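Local coordinates for protein alpha-galactosidase (Umbelopsis vinacea, PDB 3A5V) that probably hydrolyses terminal alpha-galactosidic bonds in galactosides, working as a tetrameric family 27 glycoside hydrolase, at residues 106-109 / 110-113; 141-144 / 145-148; 280-283 / 284-288; 247-250 / 251-255; 339-342 / 343-346. All blocks are in the same frame, centred on the assembly; numbering follows the deposited sequence. Where two conformers were deposited one is given.

Along the chain the order is contact 1, contact 2, contact 4, contact 3 and contact 5. The first four belong to the alpha/beta barrel, as two touching pairs on opposite sides of the chain's centre. Contact 1 opens helix 111-121 and packs Leu108 on Arg146 of contact 2, on helix 140-156, their centres about 14 Å apart. Contact 4 opens helix 251-263 and contact 3 closes helix 279-285; with centres about 12 Å apart, they tie these two helices together through Glu283 with Gln251 and Arg255. Contact 5 lies apart in the C-terminal beta-sandwich domain, its centre about 29 Å from those of contacts 3 and 4.

Contact 1 of 5, residues 106-109 / 110-113; sequences ASLG and YEDI
Ser107 and Tyr110 are joined through their backbones. Tyr110 N donates to Ser107 O at 2.8 Å and so closes a type II beta turn with Leu108 and Gly109 at its corners. Gly109 has a positive phi of 85°, at which a CB would be jammed against the carbonyl O of Leu108; the turn therefore calls for glycine here.

The polar side-chain link comes from Glu111, which folds back over the turn. Gly109 N donates to Glu111 OE2 at 3.1 Å in a nearly straight bond of 167°, meeting the carboxylate from above its plane. The bend at chi2 (87°) is what returns the carboxylate to the turn instead of letting it run on past it. An alanine in place of Glu111 has no carboxylate to offer Gly109 N, and the turn would probably be less firmly tied to the helix start.

The remaining contacts are van der Waals and aromatic. Leu108 lies alongside Glu111, its CD1 methyl resting 3.7 Å from Glu111 OE2, and its own packing extends to Arg146. The Tyr110 ring has Leu108 O near its plane at the edge, 3.5 Å from Tyr110 CD1, and makes a cation-pi contact with Arg59.

Tyr110 also borders a bound polyether, probably from the crystallisation liquor. At the N-cap it ends the loop between strand 89-95 and helix 111-121, a turn-to-helix entry on a beta-alpha connection of the barrel.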
loop_
_atom_site.group_PDB
_atom_site.type_symbol
_atom_site.label_atom_id
_atom_site.label_comp_id
_atom_site.label_asym_id
_atom_site.label_seq_id
_atom_site.Cartn_x
_atom_site.Cartn_y
_atom_site.Cartn_z
ATOM N N ALA A 106 -9.740 13.937 -25.467
ATOM C CA ALA A 106 -8.456 14.258 -24.827
ATOM C C ALA A 106 -7.267 13.642 -25.605
ATOM O O ALA A 106 -7.451 13.118 -26.701
ATOM C CB ALA A 106 -8.469 13.805 -23.363
ATOM N N SER A 107 -6.060 13.706 -25.038
ATOM C CA SER A 107 -4.838 13.610 -25.847
ATOM C C SER A 107 -4.023 12.317 -25.796
ATOM O O SER A 107 -3.000 12.234 -26.483
ATOM C CB SER A 107 -3.904 14.796 -25.532
ATOM O OG SER A 107 -4.609 16.034 -25.614
ATOM N N LEU A 108 -4.436 11.320 -25.005
ATOM C CA LEU A 108 -3.648 10.074 -24.918
ATOM C C LEU A 108 -3.504 9.428 -26.298
ATOM O O LEU A 108 -4.507 9.128 -26.945
ATOM C CB LEU A 108 -4.289 9.068 -23.954
ATOM C CG LEU A 108 -3.497 7.784 -23.650
ATOM C CD1 LEU A 108 -2.233 8.121 -22.846
ATOM C CD2 LEU A 108 -4.391 6.777 -22.893
ATOM N N GLY A 109 -2.269 9.217 -26.742
ATOM C CA GLY A 109 -2.032 8.643 -28.063
ATOM C C GLY A 109 -2.030 9.677 -29.178
ATOM O O GLY A 109 -1.687 9.351 -30.310
ATOM N N TYR A 110 -2.394 10.921 -28.857
ATOM C CA TYR A 110 -2.375 12.025 -29.822
ATOM C C TYR A 110 -1.458 13.150 -29.371
ATOM O O TYR A 110 -1.634 14.291 -29.794
ATOM C CB TYR A 110 -3.798 12.599 -30.023
ATOM C CG TYR A 110 -4.757 11.661 -30.715
ATOM C CD1 TYR A 110 -5.369 10.621 -30.014
ATOM C CD2 TYR A 110 -5.054 11.815 -32.077
ATOM C CE1 TYR A 110 -6.243 9.736 -30.653
ATOM C CE2 TYR A 110 -5.935 10.952 -32.729
ATOM C CZ TYR A 110 -6.528 9.918 -32.007
ATOM O OH TYR A 110 -7.395 9.054 -32.629
ATOM N N GLU A 111 -0.474 12.837 -28.526
ATOM C CA GLU A 111 0.300 13.885 -27.845
ATOM C C GLU A 111 1.056 14.795 -28.839
ATOM O O GLU A 111 1.009 16.014 -28.707
ATOM C CB GLU A 111 1.269 13.293 -26.812
ATOM C CG GLU A 111 0.601 12.569 -25.616
ATOM C CD GLU A 111 0.298 11.083 -25.878
ATOM O OE1 GLU A 111 0.422 10.642 -27.044
ATOM O OE2 GLU A 111 -0.064 10.366 -24.905
ATOM N N ASP A 112 1.742 14.206 -29.821
ATOM C CA ASP A 112 2.499 14.996 -30.811
ATOM C C ASP A 112 1.593 15.935 -31.596
ATOM O O ASP A 112 1.869 17.126 -31.711
ATOM C CB ASP A 112 3.281 14.092 -31.776
ATOM C CG ASP A 112 4.559 13.552 -31.153
ATOM O OD1 ASP A 112 4.915 13.973 -30.031
ATOM O OD2 ASP A 112 5.216 12.705 -31.784
ATOM N N ILE A 113 0.508 15.379 -32.108
ATOM C CA ILE A 113 -0.488 16.123 -32.875
ATOM C C ILE A 113 -1.096 17.285 -32.067
ATOM O O ILE A 113 -1.182 18.414 -32.563
ATOM C CB ILE A 113 -1.581 15.170 -33.389
ATOM C CG1 ILE A 113 -1.000 14.304 -34.534
ATOM C CG2 ILE A 113 -2.813 15.942 -33.866
ATOM C CD1 ILE A 113 -1.852 13.080 -34.877
#

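Contact 2 of 5, residues 141-144 / 145-148; sequences KLSY and DRYK
Lys141 and Asp145, one helical turn apart, form a salt bridge: Lys141 NZ lies 2.8 Å from Asp145 OD1, which receives it on its syn lone pair. A bend at chi2 (60°) turns the lysine chain down the helix, so that Lys141 CE also rests 3.4 Å from Asp145 OD2. The next polar pair repeats the spacing. Lys148 NZ donates to Tyr144 OH at 2.9 Å, although this holds for one of two modelled lysine conformers and is less certain; the same hydroxyl is hydrogen-bonded to Gln134 OE1 of a second subunit.

On another side of the helix a water donates to Ser143 OG at 2.6 Å and weakly accepts from Arg146 NH2, at the edge of the guanidinium and in its plane. Ser143 OG is also bonded to Asp171, while Arg146 reaches Gln136 O and Asn130 OD1.

Regular i to i+4 backbone bonds, such as Tyr147 N to Ser143 O, carry these side chains on helix 140-156, the crossover helix of the beta-alpha-beta unit between strands 125-129 and 162-165 of the barrel.

The packing involves the same i, i+4 pair, Tyr144 and Lys148. Lys148 CB lies over one face of the Tyr144 ring, and Lys148 CD comes within 3.6 Å of Tyr144 CZ as the two chains run side by side. Asp145 OD1 meets the ring edge in plane, 3.5 Å from Tyr144 CD1, with carboxylate and ring planes 67° apart.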
loop_
_atom_site.group_PDB
_atom_site.type_symbol
_atom_site.label_atom_id
_atom_site.label_comp_id
_atom_site.label_asym_id
_atom_site.label_seq_id
_atom_site.Cartn_x
_atom_site.Cartn_y
_atom_site.Cartn_z
ATOM N N LYS A 141 6.541 4.514 -12.676
ATOM C CA LYS A 141 6.944 4.290 -14.075
ATOM C C LYS A 141 5.785 4.388 -15.072
ATOM O O LYS A 141 5.927 5.007 -16.131
ATOM C CB LYS A 141 7.681 2.943 -14.243
ATOM C CG LYS A 141 8.244 2.707 -15.690
ATOM C CD LYS A 141 9.249 3.781 -16.131
ATOM C CE LYS A 141 9.981 3.388 -17.465
ATOM N NZ LYS A 141 10.485 4.617 -18.199
ATOM N N LEU A 142 4.647 3.769 -14.752
ATOM C CA LEU A 142 3.452 3.896 -15.617
ATOM C C LEU A 142 3.006 5.351 -15.803
ATOM O O LEU A 142 2.721 5.800 -16.939
ATOM C CB LEU A 142 2.278 3.038 -15.095
ATOM C CG LEU A 142 2.372 1.515 -15.289
ATOM C CD1 LEU A 142 1.373 0.758 -14.357
ATOM C CD2 LEU A 142 2.113 1.166 -16.743
ATOM N N SER A 143 2.908 6.084 -14.695
ATOM C CA SER A 143 2.474 7.477 -14.774
ATOM C C SER A 143 3.549 8.335 -15.462
ATOM O O SER A 143 3.227 9.183 -16.307
ATOM C CB SER A 143 2.096 8.020 -13.387
ATOM O OG SER A 143 0.873 7.426 -12.926
ATOM N N TYR A 144 4.820 8.092 -15.121
ATOM C CA TYR A 144 5.933 8.792 -15.779
ATOM C C TYR A 144 5.895 8.690 -17.315
ATOM O O TYR A 144 5.996 9.698 -18.004
ATOM C CB TYR A 144 7.285 8.280 -15.266
ATOM C CG TYR A 144 8.474 8.920 -15.949
ATOM C CD1 TYR A 144 9.015 8.360 -17.117
ATOM C CD2 TYR A 144 9.069 10.073 -15.426
ATOM C CE1 TYR A 144 10.122 8.940 -17.759
ATOM C CE2 TYR A 144 10.168 10.669 -16.062
ATOM C CZ TYR A 144 10.690 10.079 -17.223
ATOM O OH TYR A 144 11.775 10.640 -17.846
ATOM N N ASP A 145 5.767 7.473 -17.845
ATOM C CA ASP A 145 5.811 7.280 -19.294
ATOM C C ASP A 145 4.680 8.030 -20.013
ATOM O O ASP A 145 4.911 8.642 -21.061
ATOM C CB ASP A 145 5.808 5.786 -19.654
ATOM C CG ASP A 145 7.152 5.116 -19.380
ATOM O OD1 ASP A 145 8.191 5.817 -19.302
ATOM O OD2 ASP A 145 7.170 3.877 -19.248
ATOM N N ARG A 146 3.487 8.014 -19.421
ATOM C CA ARG A 146 2.320 8.704 -19.981
ATOM C C ARG A 146 2.507 10.232 -20.002
ATOM O O ARG A 146 2.169 10.888 -21.005
ATOM C CB ARG A 146 1.052 8.302 -19.203
ATOM C CG ARG A 146 -0.293 8.904 -19.727
ATOM C CD ARG A 146 -1.514 8.122 -19.184
ATOM N NE ARG A 146 -1.369 7.881 -17.747
ATOM C CZ ARG A 146 -1.763 8.721 -16.797
ATOM N NH1 ARG A 146 -2.416 9.846 -17.094
ATOM N NH2 ARG A 146 -1.537 8.415 -15.528
ATOM N N TYR A 147 3.039 10.789 -18.907
ATOM C CA TYR A 147 3.294 12.239 -18.826
ATOM C C TYR A 147 4.524 12.682 -19.616
ATOM O O TYR A 147 4.561 13.795 -20.133
ATOM C CB TYR A 147 3.311 12.752 -17.361
ATOM C CG TYR A 147 1.897 12.831 -16.837
ATOM C CD1 TYR A 147 1.026 13.810 -17.313
ATOM C CD2 TYR A 147 1.394 11.873 -15.948
ATOM C CE1 TYR A 147 -0.305 13.868 -16.887
ATOM C CE2 TYR A 147 0.055 11.925 -15.516
ATOM C CZ TYR A 147 -0.784 12.922 -15.999
ATOM O OH TYR A 147 -2.108 12.992 -15.610
ATOM N N LYS A 148 5.498 11.787 -19.738
ATOM C CA LYS A 148 6.695 12.020 -20.557
ATOM C C LYS A 148 6.358 12.118 -22.066
ATOM O O LYS A 148 6.976 12.920 -22.778
ATOM C CB LYS A 148 7.686 10.869 -20.319
ATOM C CG LYS A 148 8.912 10.817 -21.239
ATOM C CD LYS A 148 10.093 11.438 -20.554
ATOM C CE LYS A 148 11.394 10.959 -21.142
ATOM N NZ LYS A 148 12.519 11.616 -20.444
HETATM O O HOH W 1 -1.057 9.172 -12.755
#

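Contact 3 of 5, residues 280-283 / 284-288; sequences TTKE and IIMNK
Ile284 sets its CG1 against Thr280 O at 3.6 Å, while its backbone N makes a weak bond to Thr281 O. The rest of this buried side chain packs on Tyr258 and Arg255 of helix 251-263.

Ile285 N takes the same carbonyl in a stronger bond, 2.9 Å to Thr281 O. A chi1 of 72° brings Ile285 CG1 to 3.4 Å from Thr281 O, and its CD1 reaches Thr281 CG2 at 3.7 Å as the two side chains pass at a slant.

Met286 is where helix 279-285 gives way: it already departs from helical backbone angles, yet Met286 N still donates to Lys282 O at 2.9 Å. Its extended chain lies alongside Lys282, with Met286 SD 3.8 Å from Lys282 CG. Both residues border a bound polyether, probably from the crystallisation liquor.

Asn287 starts the following helix, 288-294, as its N-cap, with OD1 accepting from Val290 N. Asn287 ND2 donates to Leu363 O and, at 3.0 Å, to a water that sits near Glu283 O at the break between helices 279-285 and 288-294.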
loop_
_atom_site.group_PDB
_atom_site.type_symbol
_atom_site.label_atom_id
_atom_site.label_comp_id
_atom_site.label_asym_id
_atom_site.label_seq_id
_atom_site.Cartn_x
_atom_site.Cartn_y
_atom_site.Cartn_z
ATOM N N THR A 280 -12.660 43.278 -0.341
ATOM C CA THR A 280 -12.240 42.162 0.504
ATOM C C THR A 280 -11.329 41.181 -0.262
ATOM O O THR A 280 -10.330 40.692 0.284
ATOM C CB THR A 280 -13.499 41.425 1.015
ATOM O OG1 THR A 280 -14.454 42.397 1.471
ATOM C CG2 THR A 280 -13.173 40.464 2.153
ATOM N N THR A 281 -11.672 40.908 -1.515
ATOM C CA THR A 281 -10.849 40.044 -2.357
ATOM C C THR A 281 -9.508 40.723 -2.700
ATOM O O THR A 281 -8.449 40.086 -2.637
ATOM C CB THR A 281 -11.625 39.581 -3.616
ATOM O OG1 THR A 281 -12.676 38.681 -3.196
ATOM C CG2 THR A 281 -10.695 38.843 -4.593
ATOM N N LYS A 282 -9.550 42.017 -3.026
ATOM C CA LYS A 282 -8.318 42.735 -3.406
ATOM C C LYS A 282 -7.312 42.715 -2.254
ATOM O O LYS A 282 -6.123 42.555 -2.467
ATOM C CB LYS A 282 -8.622 44.192 -3.781
ATOM C CG LYS A 282 -9.416 44.388 -5.070
ATOM C CD LYS A 282 -9.684 45.900 -5.322
ATOM C CE LYS A 282 -10.434 46.102 -6.641
ATOM N NZ LYS A 282 -10.888 47.530 -6.847
ATOM N N GLU A 283 -7.805 42.891 -1.028
ATOM C CA GLU A 283 -6.943 42.866 0.163
ATOM C C GLU A 283 -6.120 41.574 0.236
ATOM O O GLU A 283 -4.939 41.596 0.618
ATOM C CB GLU A 283 -7.793 43.043 1.428
ATOM C CG GLU A 283 -6.980 43.139 2.713
ATOM C CD GLU A 283 -7.835 43.348 3.963
ATOM O OE1 GLU A 283 -8.999 43.820 3.847
ATOM O OE2 GLU A 283 -7.330 43.021 5.062
ATOM N N ILE A 284 -6.743 40.455 -0.139
ATOM C CA ILE A 284 -6.074 39.136 -0.090
ATOM C C ILE A 284 -5.173 38.850 -1.314
ATOM O O ILE A 284 -4.059 38.331 -1.180
ATOM C CB ILE A 284 -7.105 37.970 0.102
ATOM C CG1 ILE A 284 -7.988 38.178 1.361
ATOM C CG2 ILE A 284 -6.389 36.572 0.123
ATOM C CD1 ILE A 284 -7.210 38.305 2.714
ATOM N N ILE A 285 -5.642 39.194 -2.510
ATOM C CA ILE A 285 -4.916 38.770 -3.719
ATOM C C ILE A 285 -3.999 39.846 -4.323
ATOM O O ILE A 285 -3.268 39.566 -5.278
ATOM C CB ILE A 285 -5.855 38.161 -4.797
ATOM C CG1 ILE A 285 -6.732 39.247 -5.460
ATOM C CG2 ILE A 285 -6.694 36.974 -4.187
ATOM C CD1 ILE A 285 -7.603 38.737 -6.628
ATOM N N MET A 286 -4.049 41.071 -3.794
ATOM C CA MET A 286 -3.253 42.152 -4.395
ATOM C C MET A 286 -2.229 42.749 -3.449
ATOM O O MET A 286 -1.866 43.926 -3.578
ATOM C CB MET A 286 -4.151 43.270 -4.970
ATOM C CG MET A 286 -5.164 42.793 -6.020
ATOM S SD MET A 286 -6.022 44.240 -6.717
ATOM C CE MET A 286 -7.109 43.469 -7.919
ATOM N N ASN A 287 -1.760 41.946 -2.503
ATOM C CA ASN A 287 -0.777 42.430 -1.542
ATOM C C ASN A 287 0.613 42.087 -2.068
ATOM O O ASN A 287 1.013 40.926 -2.053
ATOM C CB ASN A 287 -1.039 41.805 -0.159
ATOM C CG ASN A 287 -0.071 42.307 0.918
ATOM O OD1 ASN A 287 1.129 42.442 0.672
ATOM N ND2 ASN A 287 -0.594 42.570 2.119
ATOM N N LYS A 288 1.345 43.095 -2.539
ATOM C CA LYS A 288 2.657 42.869 -3.165
ATOM C C LYS A 288 3.664 42.188 -2.256
ATOM O O LYS A 288 4.525 41.476 -2.743
ATOM C CB LYS A 288 3.274 44.191 -3.685
ATOM C CG LYS A 288 2.454 44.857 -4.805
ATOM C CD LYS A 288 3.059 46.228 -5.170
ATOM C CE LYS A 288 2.154 46.989 -6.117
ATOM N NZ LYS A 288 2.869 48.254 -6.537
HETATM O O HOH W 2 -3.553 43.088 2.310
#

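Contact 4 of 5, residues 247-250 / 251-255; sequences GGMN and QEEYR
Met249 CB lies over one face of the Tyr254 ring, 3.6 Å from its centroid and 19° off the normal, a CH-pi contact. The sulfur gives a Met-aromatic contact from a slant, with Met249 SD 4.6 Å from the Tyr254 ring centroid. At the ring edge, near its plane, Gly247 N donates to Tyr254 OH at 2.8 Å, and Met249 N adds a weak bond to the same oxygen, also paired with Asp192 OD1. A phenylalanine in place of Tyr254 has no hydroxyl, so Gly247 N and Asp192 OD1 lose that partner and the loop at 247-249 would probably be freer to move.

The second flat pair is the Asn250 amide stacked on the Glu253 carboxylate, planes 24° apart. They form a capping box: Glu253 N donates to Asn250 OD1 at 2.8 Å, and Asn250 N to Glu253 OE1 at 3.0 Å, on the anti side but tilted out of the carboxylate plane. A chi1 of 67° folds the Asn250 amide back over the backbone, bringing OD1 to the first turn. Glu253 OE2 is taken by His383 ND1.

In the conformer given, Gln251 NE2 probably bonds to Glu283 OE1, while Arg255 makes a cation-pi contact with Trp364. The capped start of helix 251-263, entered from the loop after strand 236-238, lies between helix 279-285 and residues such as His383 and Trp364 of the C-terminal domain.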
loop_
_atom_site.group_PDB
_atom_site.type_symbol
_atom_site.label_atom_id
_atom_site.label_comp_id
_atom_site.label_asym_id
_atom_site.label_seq_id
_atom_site.Cartn_x
_atom_site.Cartn_y
_atom_site.Cartn_z
ATOM N N GLY A 247 -16.972 32.805 -1.780
ATOM C CA GLY A 247 -18.026 33.030 -0.773
ATOM C C GLY A 247 -18.253 31.940 0.272
ATOM O O GLY A 247 -18.939 32.178 1.259
ATOM N N GLY A 248 -17.692 30.749 0.052
ATOM C CA GLY A 248 -17.877 29.613 0.978
ATOM C C GLY A 248 -16.910 29.642 2.162
ATOM O O GLY A 248 -17.013 28.821 3.067
ATOM N N MET A 249 -15.958 30.576 2.142
ATOM C CA MET A 249 -15.075 30.826 3.283
ATOM C C MET A 249 -15.178 32.295 3.705
ATOM O O MET A 249 -15.561 33.139 2.904
ATOM C CB MET A 249 -13.612 30.503 2.921
ATOM C CG MET A 249 -13.349 29.033 2.586
ATOM S SD MET A 249 -11.579 28.710 2.351
ATOM C CE MET A 249 -11.532 28.137 0.651
ATOM N N ASN A 250 -14.830 32.590 4.958
ATOM C CA ASN A 250 -14.742 33.981 5.436
ATOM C C ASN A 250 -13.372 34.594 5.096
ATOM O O ASN A 250 -12.509 33.904 4.535
ATOM C CB ASN A 250 -15.090 34.086 6.937
ATOM C CG ASN A 250 -14.060 33.410 7.843
ATOM O OD1 ASN A 250 -12.865 33.437 7.571
ATOM N ND2 ASN A 250 -14.532 32.833 8.955
ATOM N N GLN A 251 -13.174 35.882 5.391
ATOM C CA GLN A 251 -11.935 36.537 4.988
ATOM C C GLN A 251 -10.672 35.948 5.649
ATOM O O GLN A 251 -9.644 35.801 4.986
ATOM C CB GLN A 251 -11.968 38.072 5.112
ATOM C CG GLN A 251 -10.943 38.733 4.163
ATOM C CD GLN A 251 -10.564 40.158 4.554
ATOM O OE1 GLN A 251 -10.638 40.537 5.715
ATOM N NE2 GLN A 251 -10.132 40.944 3.574
ATOM N N GLU A 252 -10.744 35.636 6.940
ATOM C CA GLU A 252 -9.574 35.061 7.624
ATOM C C GLU A 252 -9.240 33.659 7.084
ATOM O O GLU A 252 -8.060 33.288 6.964
ATOM C CB GLU A 252 -9.761 35.046 9.153
ATOM C CG GLU A 252 -9.762 36.468 9.805
ATOM C CD GLU A 252 -8.571 37.342 9.387
ATOM O OE1 GLU A 252 -7.440 36.831 9.313
ATOM O OE2 GLU A 252 -8.768 38.554 9.109
ATOM N N GLU A 253 -10.270 32.882 6.764
ATOM C CA GLU A 253 -10.053 31.584 6.098
ATOM C C GLU A 253 -9.368 31.735 4.731
ATOM O O GLU A 253 -8.438 31.002 4.445
ATOM C CB GLU A 253 -11.366 30.820 5.957
ATOM C CG GLU A 253 -11.857 30.271 7.289
ATOM C CD GLU A 253 -13.291 29.741 7.247
ATOM O OE1 GLU A 253 -14.077 30.088 6.332
ATOM O OE2 GLU A 253 -13.623 28.972 8.160
ATOM N N TYR A 254 -9.834 32.673 3.893
ATOM C CA TYR A 254 -9.154 32.976 2.620
ATOM C C TYR A 254 -7.735 33.486 2.830
ATOM O O TYR A 254 -6.833 33.177 2.033
ATOM C CB TYR A 254 -9.928 34.000 1.773
ATOM C CG TYR A 254 -11.157 33.416 1.110
ATOM C CD1 TYR A 254 -11.123 32.133 0.531
ATOM C CD2 TYR A 254 -12.361 34.140 1.066
ATOM C CE1 TYR A 254 -12.264 31.581 -0.074
ATOM C CE2 TYR A 254 -13.515 33.599 0.459
ATOM C CZ TYR A 254 -13.455 32.325 -0.104
ATOM O OH TYR A 254 -14.595 31.793 -0.683
ATOM N N ARG A 255 -7.533 34.285 3.881
ATOM C CA ARG A 255 -6.187 34.767 4.158
ATOM C C ARG A 255 -5.251 33.591 4.463
ATOM O O ARG A 255 -4.100 33.564 4.018
ATOM C CB ARG A 255 -6.182 35.786 5.309
ATOM C CG ARG A 255 -4.827 36.486 5.474
ATOM C CD ARG A 255 -4.750 37.248 6.797
ATOM N NE ARG A 255 -5.880 38.160 6.997
ATOM C CZ ARG A 255 -6.035 39.330 6.381
ATOM N NH1 ARG A 255 -5.143 39.751 5.476
ATOM N NH2 ARG A 255 -7.099 40.084 6.668
HETATM O O HOH W 3 -15.346 27.391 4.939
#

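Contact 5 of 5, residues 339-342 / 343-346; sequences ATWD and DIWV
Thr340 O is gripped by two backbone donors: Ile344 N at 3.0 Å in a straight bond (170°) and, weakly, Asp343 N at 3.2 Å. Asp343 N has a better acceptor in Thr340 OG1, 3.1 Å away, the N-cap bond of helix 341-344. OG1 reaches it by being tucked between the threonine N and carbonyl carbon, chi1 72°.

Outside this cap, a water donates to Asp343 OD1 at 2.8 Å and weakly to Asp342 O, while Asp343 OD2 has a weak bond from Trp306 NE1. At the far end Trp345 N, just past the helix, still donates to Trp341 O.

The two indoles form an edge-to-face pair. The six-membered ring of Trp345 points its edge at the five-membered ring of Trp341, centroids 5.7 Å apart and planes at 81°, with Trp345 CZ3 4.1 Å from Trp341 CG. Ile344 CD1 meets Trp341 CE3 at 3.8 Å and Ala339 CB at 3.9 Å, and Ile344 CG2 lies over a face of the Trp345 ring, toward its rim. Strand 322-329 packs against Ile344, and Trp341 NE1 is satisfied by Arg356 O.

This short helix follows strand 335-340 in the C-terminal beta sandwich. Thr340 OG1 and O satisfy the N-H groups of Asp343 and Ile344, while isoleucine and tryptophans bury the inner side, consistent with a link held by apolar packing together with a few hydrogen bonds.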
loop_
_atom_site.group_PDB
_atom_site.type_symbol
_atom_site.label_atom_id
_atom_site.label_comp_id
_atom_site.label_asym_id
_atom_site.label_seq_id
_atom_site.Cartn_x
_atom_site.Cartn_y
_atom_site.Cartn_z
ATOM N N ALA A 339 6.077 31.840 18.748
ATOM C CA ALA A 339 7.175 31.220 18.002
ATOM C C ALA A 339 8.475 31.607 18.697
ATOM O O ALA A 339 8.687 32.786 18.985
ATOM C CB ALA A 339 7.195 31.712 16.560
ATOM N N THR A 340 9.320 30.621 18.978
ATOM C CA THR A 340 10.619 30.882 19.593
ATOM C C THR A 340 11.687 30.902 18.487
ATOM O O THR A 340 11.486 30.337 17.415
ATOM C CB THR A 340 10.992 29.805 20.623
ATOM O OG1 THR A 340 11.326 28.590 19.945
ATOM C CG2 THR A 340 9.810 29.529 21.589
ATOM N N TRP A 341 12.808 31.561 18.759
ATOM C CA TRP A 341 13.919 31.626 17.817
ATOM C C TRP A 341 14.471 30.217 17.577
ATOM O O TRP A 341 14.848 29.882 16.441
ATOM C CB TRP A 341 15.025 32.548 18.373
ATOM C CG TRP A 341 14.841 34.088 18.197
ATOM C CD1 TRP A 341 15.853 35.022 18.181
ATOM C CD2 TRP A 341 13.610 34.837 18.036
ATOM N NE1 TRP A 341 15.332 36.290 18.031
ATOM C CE2 TRP A 341 13.964 36.205 17.929
ATOM C CE3 TRP A 341 12.243 34.484 17.969
ATOM C CZ2 TRP A 341 13.005 37.219 17.753
ATOM C CZ3 TRP A 341 11.294 35.481 17.785
ATOM C CH2 TRP A 341 11.675 36.843 17.689
ATOM N N ASP A 342 14.522 29.386 18.632
ATOM C CA ASP A 342 15.044 28.030 18.463
ATOM C C ASP A 342 14.150 27.189 17.532
ATOM O O ASP A 342 14.648 26.300 16.842
ATOM C CB ASP A 342 15.270 27.309 19.801
ATOM C CG ASP A 342 16.484 27.852 20.558
ATOM O OD1 ASP A 342 17.312 28.596 19.962
ATOM O OD2 ASP A 342 16.600 27.530 21.750
ATOM N N ASP A 343 12.847 27.446 17.545
ATOM C CA ASP A 343 11.949 26.739 16.623
ATOM C C ASP A 343 12.038 27.297 15.203
ATOM O O ASP A 343 12.117 26.524 14.249
ATOM C CB ASP A 343 10.516 26.791 17.115
ATOM C CG ASP A 343 10.259 25.786 18.244
ATOM O OD1 ASP A 343 10.984 24.760 18.343
ATOM O OD2 ASP A 343 9.334 26.034 19.015
ATOM N N ILE A 344 12.027 28.624 15.072
ATOM C CA ILE A 344 12.111 29.276 13.753
ATOM C C ILE A 344 13.339 28.797 12.958
ATOM O O ILE A 344 13.238 28.541 11.742
ATOM C CB ILE A 344 12.060 30.827 13.870
ATOM C CG1 ILE A 344 10.670 31.259 14.385
ATOM C CG2 ILE A 344 12.363 31.515 12.500
ATOM C CD1 ILE A 344 10.619 32.699 14.974
ATOM N N TRP A 345 14.480 28.677 13.652
ATOM C CA TRP A 345 15.725 28.178 13.045
ATOM C C TRP A 345 16.130 26.779 13.572
ATOM O O TRP A 345 17.327 26.481 13.738
ATOM C CB TRP A 345 16.867 29.212 13.219
ATOM C CG TRP A 345 16.610 30.448 12.380
ATOM C CD1 TRP A 345 16.827 30.580 11.042
ATOM C CD2 TRP A 345 16.059 31.691 12.820
ATOM N NE1 TRP A 345 16.461 31.833 10.618
ATOM C CE2 TRP A 345 15.985 32.540 11.686
ATOM C CE3 TRP A 345 15.622 32.178 14.063
ATOM C CZ2 TRP A 345 15.487 33.842 11.750
ATOM C CZ3 TRP A 345 15.123 33.476 14.134
ATOM C CH2 TRP A 345 15.071 34.300 12.979
ATOM N N VAL A 346 15.135 25.916 13.806
ATOM C CA VAL A 346 15.398 24.566 14.336
ATOM C C VAL A 346 16.480 23.781 13.565
ATOM O O VAL A 346 17.315 23.131 14.190
ATOM C CB VAL A 346 14.087 23.701 14.503
ATOM C CG1 VAL A 346 13.339 23.497 13.161
ATOM C CG2 VAL A 346 14.382 22.348 15.208
HETATM O O HOH W 4 13.698 23.971 18.246
#